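Local coordinates for protein lipoxygenase (Cyanothece sp., PDB 5EK8) that is a non-heme iron lipoxygenase that probably inserts both atoms of molecular oxygen into polyunsaturated fatty acid substrates, at residues Q444-C447 with D448-Y452; Y626-V630 with K631-D635. All blocks are in the same frame, centred on the assembly; numbering follows the deposited sequence.

Both contacts are local turns in loops between helices of the single chain, and contact 1 is complete along the sequence before contact 2 begins. Residues 444-452 lead from the loop after helix 421-432 into helix 451-473, whereas residues 626-635 lie in the loop joining helix 608-623 to helix 639-647. Their centres are 29 Å apart and their nearest atoms about 13 Å, so they do not touch. Contact 1 lies away from the iron and the sodium ion, packing against helix 247-256 and reaching Lys303 of strand 303-313. Contact 2 is nearer the iron: the side chain of Tyr626 comes within about 8 Å of that of Ile668, the C-terminal iron ligand.

Contact 1. Residues Q444-C447 with D448-Y452; sequences QPIC and DDHKY
A type I beta turn from Cys447 to His450 brings the chain into helix 451-473, with His450 at its N-cap position. The turn is closed by His450 N bonding to Cys447 O at 3.1 Å. The imidazole of His450 reaches back past the turn: Ile446 N donates to His450 ND1 at 2.9 Å, nearly straight at 164° and in the ring plane. With CG anti to the backbone N (chi1 -161°), the ring is carried back alongside residues 445-446, its ND1 edge toward the Ile446 amide, and this in-plane bond restrains its rotation. Because ND1 acts as acceptor, a neutral ring protonated on NE2 is likely. Pro445 CA approaches the same ND1 obliquely at 3.5 Å, and Ile446 CG1 sits obliquely off the ND1-CE1 side of the ring, 3.6 Å from His450 ND1. Cys447 SG, placed between its backbone N and carbonyl carbon (chi1 55°), lies beside the turn, 3.8 Å from Asp448 N and 3.9 Å from Asp449 N.

Lys451 N bonds to Asp449 O at 2.7 Å, closing an inverse gamma turn centred on His450. The side chain of Asn256, from helix 247-256, bonds to both Asp449 O and Tyr452 N, while Leu255 and Tyr516 pack on His450. Asp449 OD2 forms a salt bridge with Lys303. Consecutive type I and inverse gamma turns thus lead into the long helix, with the ring of the N-cap histidine tied back to the loop that precedes them.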
# COMPACT_ATOMS: atom_id res chain seq x y z
N GLN A 444 19.51 5.69 10.54
CA GLN A 444 20.66 6.52 10.21
C GLN A 444 21.69 5.73 9.39
O GLN A 444 21.79 4.51 9.52
CB GLN A 444 21.30 7.08 11.48
CG GLN A 444 20.43 8.09 12.21
CD GLN A 444 20.04 9.25 11.32
OE1 GLN A 444 20.83 9.72 10.50
NE2 GLN A 444 18.80 9.72 11.47
N PRO A 445 22.46 6.44 8.54
CA PRO A 445 23.44 5.79 7.66
C PRO A 445 24.57 5.10 8.41
O PRO A 445 25.28 5.75 9.17
CB PRO A 445 23.98 6.95 6.82
CG PRO A 445 22.93 8.01 6.90
CD PRO A 445 22.37 7.88 8.28
N ILE A 446 24.72 3.79 8.19
CA ILE A 446 25.85 3.06 8.73
C ILE A 446 27.16 3.55 8.11
O ILE A 446 28.16 3.73 8.81
CB ILE A 446 25.73 1.55 8.48
CG1 ILE A 446 24.38 1.02 8.97
CG2 ILE A 446 26.88 0.80 9.14
CD1 ILE A 446 24.27 -0.48 8.88
N CYS A 447 27.15 3.76 6.80
CA CYS A 447 28.34 4.19 6.07
C CYS A 447 27.99 5.04 4.85
O CYS A 447 26.82 5.30 4.58
CB CYS A 447 29.16 2.98 5.65
SG CYS A 447 28.23 1.77 4.69
N ASP A 448 29.01 5.46 4.11
CA ASP A 448 28.82 6.29 2.92
C ASP A 448 28.06 5.58 1.81
O ASP A 448 27.31 6.21 1.07
CB ASP A 448 30.18 6.78 2.39
CG ASP A 448 30.69 7.99 3.14
OD1 ASP A 448 29.85 8.84 3.52
OD2 ASP A 448 31.91 8.10 3.35
N ASP A 449 28.25 4.27 1.71
CA ASP A 449 27.56 3.47 0.70
C ASP A 449 26.11 3.19 1.07
O ASP A 449 25.35 2.64 0.27
CB ASP A 449 28.30 2.15 0.46
CG ASP A 449 29.53 2.31 -0.42
OD1 ASP A 449 29.96 3.45 -0.66
OD2 ASP A 449 30.07 1.28 -0.88
N HIS A 450 25.72 3.57 2.28
CA HIS A 450 24.36 3.32 2.75
C HIS A 450 23.39 4.32 2.12
O HIS A 450 22.88 5.22 2.78
CB HIS A 450 24.29 3.40 4.27
CG HIS A 450 23.09 2.73 4.85
ND1 HIS A 450 22.83 2.70 6.21
CD2 HIS A 450 22.09 2.04 4.26
CE1 HIS A 450 21.71 2.04 6.42
NE2 HIS A 450 21.24 1.62 5.25
N LYS A 451 23.15 4.13 0.83
CA LYS A 451 22.36 5.06 0.04
C LYS A 451 20.93 5.24 0.58
O LYS A 451 20.43 6.36 0.65
CB LYS A 451 22.33 4.60 -1.42
CG LYS A 451 21.51 5.48 -2.34
CD LYS A 451 21.60 4.96 -3.76
CE LYS A 451 23.05 4.82 -4.21
NZ LYS A 451 23.16 4.43 -5.64
N TYR A 452 20.29 4.14 0.95
CA TYR A 452 18.90 4.24 1.38
C TYR A 452 18.72 5.14 2.59
O TYR A 452 17.76 5.91 2.67
CB TYR A 452 18.28 2.87 1.70
CG TYR A 452 16.94 3.08 2.33
CD1 TYR A 452 15.86 3.52 1.57
CD2 TYR A 452 16.75 2.93 3.71
CE1 TYR A 452 14.63 3.77 2.15
CE2 TYR A 452 15.53 3.17 4.29
CZ TYR A 452 14.47 3.59 3.51
OH TYR A 452 13.25 3.84 4.08

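Contact 2. Residues Y626-V630 with K631-D635; sequences YGLLV and KNEDD
The backbone bends through an alpha turn, its two halves running 119° apart, with Leu628 O accepting from Asn632 N at 2.8 Å; a type I turn from Asn632 to Asp635 follows. Glu633 lies inside the bend and grips two successive amides: Gly627 N reaches OE1 of Glu633 at 3.0 Å and Leu628 N reaches OE2 of Glu633 at 2.7 Å, both nearly straight and both from above the carboxylate plane. Its chain is bent at chi2 (-99°), which folds the carboxylate back toward these amides while Glu633 CG sits over one face of the Tyr626 ring, offset toward the CZ side of the rim, in a CH-pi contact. The hydroxyl of Tyr626 donates to Asp634 OD2 at 3.1 Å; Ser187 bonds to that same oxygen. Leu628 CD1 meets Lys631 CD, 4.1 Å away. With alanine in place of Glu633, the amides of Gly627 and Leu628 would probably lose their carboxylate acceptors and the tyrosine ring its CH-pi partner. Gly627 and Leu629 pair through their backbones with Thr664 and Ile662; Arg642 of helix 639-647 bonds to the carbonyls of Leu629 and Val630, Tyr626 packs on helix 188-214, and Asp635 joins the end of strand 115-126.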
# COMPACT_ATOMS: atom_id res chain seq x y z
N TYR A 626 2.15 5.19 -12.73
CA TYR A 626 1.33 6.39 -12.77
C TYR A 626 1.16 6.98 -11.37
O TYR A 626 0.82 6.26 -10.42
CB TYR A 626 -0.04 6.08 -13.40
CG TYR A 626 -0.96 7.27 -13.56
CD1 TYR A 626 -1.10 7.90 -14.79
CD2 TYR A 626 -1.70 7.76 -12.49
CE1 TYR A 626 -1.94 8.98 -14.96
CE2 TYR A 626 -2.55 8.85 -12.65
CZ TYR A 626 -2.66 9.45 -13.88
OH TYR A 626 -3.50 10.53 -14.05
N GLY A 627 1.38 8.28 -11.24
CA GLY A 627 1.26 8.96 -9.96
C GLY A 627 2.61 9.26 -9.33
O GLY A 627 3.07 8.54 -8.45
N LEU A 628 3.24 10.33 -9.81
CA LEU A 628 4.53 10.77 -9.30
C LEU A 628 4.44 12.20 -8.77
O LEU A 628 3.71 13.03 -9.33
CB LEU A 628 5.60 10.69 -10.39
CG LEU A 628 5.75 9.33 -11.09
CD1 LEU A 628 5.74 9.50 -12.60
CD2 LEU A 628 7.01 8.62 -10.63
N LEU A 629 5.16 12.48 -7.69
CA LEU A 629 5.11 13.77 -7.03
C LEU A 629 5.44 14.93 -7.97
O LEU A 629 4.68 15.90 -8.04
CB LEU A 629 6.08 13.80 -5.83
CG LEU A 629 5.68 13.00 -4.59
CD1 LEU A 629 6.75 13.13 -3.53
CD2 LEU A 629 4.33 13.46 -4.06
N VAL A 630 6.56 14.83 -8.67
CA VAL A 630 6.99 15.89 -9.58
C VAL A 630 6.02 16.05 -10.74
O VAL A 630 5.54 17.15 -11.01
CB VAL A 630 8.41 15.64 -10.14
CG1 VAL A 630 8.81 16.77 -11.08
CG2 VAL A 630 9.41 15.51 -9.00
N LYS A 631 5.73 14.95 -11.42
CA LYS A 631 4.84 14.97 -12.58
C LYS A 631 3.44 15.46 -12.21
O LYS A 631 2.79 16.14 -13.00
CB LYS A 631 4.76 13.58 -13.22
CG LYS A 631 4.17 13.58 -14.63
CD LYS A 631 4.29 12.21 -15.28
CE LYS A 631 3.88 12.24 -16.74
NZ LYS A 631 2.47 12.69 -16.93
N ASN A 632 3.00 15.11 -11.00
CA ASN A 632 1.70 15.52 -10.46
C ASN A 632 0.55 15.35 -11.45
O ASN A 632 -0.25 16.26 -11.64
CB ASN A 632 1.76 16.98 -9.99
CG ASN A 632 0.60 17.34 -9.08
OD1 ASN A 632 -0.04 16.47 -8.48
ND2 ASN A 632 0.32 18.64 -8.97
N GLU A 633 0.47 14.18 -12.07
CA GLU A 633 -0.50 13.94 -13.14
C GLU A 633 -1.97 14.08 -12.72
O GLU A 633 -2.86 14.04 -13.57
CB GLU A 633 -0.27 12.56 -13.75
CG GLU A 633 0.07 11.46 -12.75
CD GLU A 633 1.56 11.18 -12.66
OE1 GLU A 633 2.05 10.30 -13.40
OE2 GLU A 633 2.23 11.83 -11.84
N ASP A 634 -2.23 14.26 -11.43
CA ASP A 634 -3.60 14.41 -10.94
C ASP A 634 -3.88 15.81 -10.40
O ASP A 634 -5.00 16.10 -9.99
CB ASP A 634 -3.90 13.36 -9.87
CG ASP A 634 -4.20 11.98 -10.45
OD1 ASP A 634 -3.87 10.97 -9.80
OD2 ASP A 634 -4.77 11.91 -11.56
N ASP A 635 -2.86 16.67 -10.41
CA ASP A 635 -2.98 18.06 -9.95
C ASP A 635 -3.63 18.17 -8.58
O ASP A 635 -4.55 18.97 -8.37
CB ASP A 635 -3.76 18.90 -10.97
CG ASP A 635 -3.10 18.93 -12.35
OD1 ASP A 635 -2.00 19.52 -12.47
OD2 ASP A 635 -3.69 18.37 -13.30